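Local coordinates for penicillin-binding protein 2 (Pbp2) (Helicobacter pylori, PDB 5LP5) that probably cross-links cell-wall peptidoglycan as a penicillin-binding transpeptidase, and forms with MreC a core complex of the bacterial cell wall synthesis machinery, at residues E89-Q92 against K93-N97; Y372-G375 against L376-S379. One frame throughout, in Å; residues are numbered along the deposited sequence.

Interaction 1 (E89-Q92 against K93-N97); sequences EIIQ and KFFPN
The ring of Phe-95 presents its edge to the carbonyl oxygen of Ile-91, which lies close to the ring plane, 3.3 Å from CD2. That same CD2 is 3.9 Å from CG2 of Ile-91, and the branched side chain slants across the aromatic one. The carbonyl oxygen of Ile-90 lies obliquely to the Phe-94 ring, 3.4 Å from its CD2. Phe-94 and Ile-90 run alongside one another, pointing the same way: a chi1 of -70° puts CG1 of Ile-90 beside the backbone N and leaves CG2 anti to it, 3.7 Å from CE2 of Phe-94. The backbone bonding weakens toward the end of the helix. Lys-93 N donates to Glu-89 O at 3.2 Å with an angle of 154° at the hydrogen, but Phe-95 N is shared between two weak bonds, to the oxygens of Ile-91 and Gln-92. Phe-95 is the first residue to leave helical geometry, and CA of Pro-96 makes a CH···O contact of 3.4 Å with Gln-92 O. This C-terminal end of helix 81-94 packs Ile-91 and Phe-95 against Val-73 of strand 63-76, with Val-122 and Ile-125 of strand 118-125 also touching them, while Phe-94 rests on Leu-137 of helix 134-138.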
loop_
_atom_site.group_PDB
_atom_site.type_symbol
_atom_site.label_atom_id
_atom_site.label_comp_id
_atom_site.label_asym_id
_atom_site.label_seq_id
_atom_site.Cartn_x
_atom_site.Cartn_y
_atom_site.Cartn_z
ATOM N N GLU A 89 16.578 25.150 0.229
ATOM C CA GLU A 89 15.971 26.284 -0.483
ATOM C C GLU A 89 15.314 25.785 -1.763
ATOM O O GLU A 89 14.216 26.220 -2.110
ATOM C CB GLU A 89 17.014 27.349 -0.853
ATOM C CG GLU A 89 17.458 28.249 0.280
ATOM C CD GLU A 89 18.492 29.275 -0.156
ATOM O OE1 GLU A 89 19.072 29.152 -1.262
ATOM O OE2 GLU A 89 18.735 30.216 0.623
ATOM N N ILE A 90 16.009 24.883 -2.464
ATOM C CA ILE A 90 15.481 24.261 -3.681
ATOM C C ILE A 90 14.214 23.455 -3.357
ATOM O O ILE A 90 13.229 23.531 -4.076
ATOM C CB ILE A 90 16.543 23.375 -4.393
ATOM C CG1 ILE A 90 17.655 24.242 -5.009
ATOM C CG2 ILE A 90 15.912 22.547 -5.494
ATOM C CD1 ILE A 90 18.780 23.468 -5.669
ATOM N N ILE A 91 14.236 22.702 -2.266
ATOM C CA ILE A 91 13.087 21.900 -1.868
ATOM C C ILE A 91 11.952 22.763 -1.308
ATOM O O ILE A 91 10.795 22.367 -1.354
ATOM C CB ILE A 91 13.513 20.798 -0.889
ATOM C CG1 ILE A 91 14.413 19.809 -1.632
ATOM C CG2 ILE A 91 12.306 20.063 -0.318
ATOM C CD1 ILE A 91 15.204 18.874 -0.750
ATOM N N GLN A 92 12.282 23.943 -0.796
ATOM C CA GLN A 92 11.274 24.934 -0.404
ATOM C C GLN A 92 10.433 25.371 -1.610
ATOM O O GLN A 92 9.209 25.459 -1.528
ATOM C CB GLN A 92 11.940 26.164 0.255
ATOM C CG GLN A 92 10.986 27.304 0.654
ATOM C CD GLN A 92 9.976 26.903 1.715
ATOM O OE1 GLN A 92 10.275 26.098 2.594
ATOM N NE2 GLN A 92 8.777 27.460 1.635
ATOM N N LYS A 93 11.096 25.648 -2.726
ATOM C CA LYS A 93 10.389 26.048 -3.943
ATOM C C LYS A 93 9.314 25.017 -4.301
ATOM O O LYS A 93 8.183 25.397 -4.562
ATOM C CB LYS A 93 11.356 26.260 -5.123
ATOM C CG LYS A 93 12.170 27.556 -5.056
ATOM C CD LYS A 93 13.304 27.573 -6.070
ATOM C CE LYS A 93 14.477 28.425 -5.602
ATOM N NZ LYS A 93 15.703 28.092 -6.375
ATOM N N PHE A 94 9.656 23.726 -4.279
ATOM C CA PHE A 94 8.738 22.656 -4.716
ATOM C C PHE A 94 7.615 22.394 -3.724
ATOM O O PHE A 94 6.598 21.814 -4.076
ATOM C CB PHE A 94 9.482 21.326 -4.954
ATOM C CG PHE A 94 10.538 21.388 -6.017
ATOM C CD1 PHE A 94 10.254 21.885 -7.271
ATOM C CD2 PHE A 94 11.812 20.939 -5.757
ATOM C CE1 PHE A 94 11.225 21.956 -8.247
ATOM C CE2 PHE A 94 12.795 20.992 -6.730
ATOM C CZ PHE A 94 12.500 21.507 -7.980
ATOM N N PHE A 95 7.812 22.784 -2.473
ATOM C CA PHE A 95 6.784 22.629 -1.436
ATOM C C PHE A 95 6.698 23.926 -0.643
ATOM O O PHE A 95 7.247 24.030 0.447
ATOM C CB PHE A 95 7.119 21.438 -0.530
ATOM C CG PHE A 95 7.406 20.189 -1.288
ATOM C CD1 PHE A 95 6.391 19.314 -1.599
ATOM C CD2 PHE A 95 8.685 19.920 -1.746
ATOM C CE1 PHE A 95 6.644 18.158 -2.321
ATOM C CE2 PHE A 95 8.948 18.784 -2.478
ATOM C CZ PHE A 95 7.926 17.889 -2.753
ATOM N N PRO A 96 6.021 24.939 -1.206
ATOM C CA PRO A 96 6.003 26.253 -0.557
ATOM C C PRO A 96 5.121 26.241 0.686
ATOM O O PRO A 96 5.086 27.211 1.427
ATOM C CB PRO A 96 5.422 27.172 -1.640
ATOM C CG PRO A 96 4.594 26.283 -2.509
ATOM C CD PRO A 96 5.123 24.878 -2.376
ATOM N N ASN A 97 4.437 25.120 0.894
ATOM C CA ASN A 97 3.541 24.921 2.011
ATOM C C ASN A 97 4.259 24.426 3.281
ATOM O O ASN A 97 3.594 24.078 4.250
ATOM C CB ASN A 97 2.478 23.904 1.579
ATOM C CG ASN A 97 1.187 24.046 2.345
ATOM O OD1 ASN A 97 0.732 25.157 2.610
ATOM N ND2 ASN A 97 0.573 22.915 2.685
#

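Interaction 2 (Y372-G375 against L376-S379); sequences YKFG and LEIS
Leu-376 folds back over the preceding turn of helix, its CB 3.3 Å from the carbonyl oxygen of Lys-373. The next atom, CG, lies anti to its own carbonyl carbon (chi1 -66°), a setting that carries it back along the helix to 3.5 Å from Tyr-372 O. One branch, CD1, continues past Lys-373 O at 3.7 Å. Beyond the two segments, the side chain meets Val-424 and Leu-428 of helix 424-430. The backbone N of Leu-376 serves both carbonyls, bonding to Tyr-372 O at 3.3 Å and more weakly to Lys-373 O. The helical bonding becomes weak here, in the transpeptidase domain: Glu-377 N bonds to Phe-374 O, three residues back, at 3.0 Å, and approaches from well above the carbonyl plane, 68° out of it. Beyond it Ile-378 has an extended backbone, and Ser-379 is the N-cap of helix 380-389, so two helices are joined by a very short link. Ile-378 sets its CG2 between its own N and carbonyl carbon, 3.6 Å from Gly-375 O; the Ile-378 side chain also touches Phe-321 and Asn-324 of helix 314-324. On the earlier turn, Tyr-372 OH is hydrogen-bonded to Arg-347 O, and Lys-373 NZ to Pro-334 O.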
loop_
_atom_site.group_PDB
_atom_site.type_symbol
_atom_site.label_atom_id
_atom_site.label_comp_id
_atom_site.label_asym_id
_atom_site.label_seq_id
_atom_site.Cartn_x
_atom_site.Cartn_y
_atom_site.Cartn_z
ATOM N N TYR A 372 -33.717 -16.723 43.160
ATOM C CA TYR A 372 -33.468 -16.446 44.573
ATOM C C TYR A 372 -33.726 -17.694 45.436
ATOM O O TYR A 372 -32.911 -18.064 46.284
ATOM C CB TYR A 372 -34.336 -15.284 45.083
ATOM C CG TYR A 372 -33.960 -13.892 44.585
ATOM C CD1 TYR A 372 -32.626 -13.521 44.392
ATOM C CD2 TYR A 372 -34.945 -12.933 44.346
ATOM C CE1 TYR A 372 -32.293 -12.252 43.945
ATOM C CE2 TYR A 372 -34.616 -11.662 43.906
ATOM C CZ TYR A 372 -33.291 -11.328 43.709
ATOM O OH TYR A 372 -32.968 -10.070 43.265
ATOM N N LYS A 373 -34.863 -18.344 45.211
ATOM C CA LYS A 373 -35.287 -19.465 46.052
ATOM C C LYS A 373 -34.383 -20.685 45.924
ATOM O O LYS A 373 -33.911 -21.208 46.936
ATOM C CB LYS A 373 -36.739 -19.849 45.759
ATOM C CG LYS A 373 -37.728 -19.024 46.562
ATOM C CD LYS A 373 -39.142 -19.506 46.316
ATOM C CE LYS A 373 -40.173 -18.667 47.051
ATOM N NZ LYS A 373 -41.566 -19.121 46.764
ATOM N N PHE A 374 -34.145 -21.146 44.698
ATOM C CA PHE A 374 -33.286 -22.321 44.503
ATOM C C PHE A 374 -31.820 -21.979 44.783
ATOM O O PHE A 374 -31.011 -22.870 45.060
ATOM C CB PHE A 374 -33.461 -22.926 43.103
ATOM C CG PHE A 374 -34.767 -23.663 42.924
ATOM C CD1 PHE A 374 -34.945 -24.947 43.435
ATOM C CD2 PHE A 374 -35.832 -23.067 42.245
ATOM C CE1 PHE A 374 -36.160 -25.616 43.274
ATOM C CE2 PHE A 374 -37.042 -23.735 42.072
ATOM C CZ PHE A 374 -37.208 -25.013 42.586
ATOM N N GLY A 375 -31.498 -20.685 44.723
ATOM C CA GLY A 375 -30.163 -20.188 45.046
ATOM C C GLY A 375 -29.819 -20.408 46.507
ATOM O O GLY A 375 -28.648 -20.583 46.858
ATOM N N LEU A 376 -30.848 -20.388 47.357
ATOM C CA LEU A 376 -30.703 -20.733 48.780
ATOM C C LEU A 376 -30.195 -22.170 48.970
ATOM O O LEU A 376 -29.419 -22.458 49.890
ATOM C CB LEU A 376 -32.040 -20.560 49.518
ATOM C CG LEU A 376 -32.575 -19.133 49.622
ATOM C CD1 LEU A 376 -34.035 -19.129 50.042
ATOM C CD2 LEU A 376 -31.736 -18.312 50.584
ATOM N N GLU A 377 -30.635 -23.058 48.079
ATOM C CA GLU A 377 -30.378 -24.491 48.201
ATOM C C GLU A 377 -29.134 -24.985 47.412
ATOM O O GLU A 377 -28.725 -26.145 47.555
ATOM C CB GLU A 377 -31.652 -25.269 47.799
ATOM C CG GLU A 377 -32.917 -24.846 48.569
ATOM C CD GLU A 377 -34.218 -25.506 48.080
ATOM O OE1 GLU A 377 -34.166 -26.478 47.286
ATOM O OE2 GLU A 377 -35.311 -25.047 48.496
ATOM N N ILE A 378 -28.524 -24.108 46.603
ATOM C CA ILE A 378 -27.336 -24.477 45.809
ATOM C C ILE A 378 -26.069 -23.885 46.402
ATOM O O ILE A 378 -26.053 -22.724 46.820
ATOM C CB ILE A 378 -27.454 -24.034 44.316
ATOM C CG1 ILE A 378 -26.358 -24.662 43.444
ATOM C CG2 ILE A 378 -27.382 -22.520 44.159
ATOM C CD1 ILE A 378 -26.424 -26.170 43.360
ATOM N N SER A 379 -25.004 -24.681 46.431
ATOM C CA SER A 379 -23.708 -24.187 46.896
ATOM C C SER A 379 -23.062 -23.351 45.801
ATOM O O SER A 379 -23.138 -23.704 44.629
ATOM C CB SER A 379 -22.787 -25.341 47.275
ATOM O OG SER A 379 -22.511 -26.155 46.161
#

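Both interactions are local ones near the C-terminal end of a helix, but they belong to different parts of the chain, with centres about 78 Å apart on opposite sides of its middle and no element in common. Interaction 1 lies in the dimerisation domain and interaction 2 in the transpeptidase domain. In 89-97 Ile-91 and Phe-95 are buried against strands, Glu-89, Lys-93 and Pro-96 are exposed, and apolar side chains pair directly along the helix. In 372-379 Tyr-372, Phe-374 and Ile-378 are buried, Leu-376 and Glu-377 exposed, and side-chain carbons mainly meet backbone carbonyls; the buried aromatic rings pack on loops, strand 333-334 and helix 424-430. The first helix leads into a loop, the second almost directly into another helix.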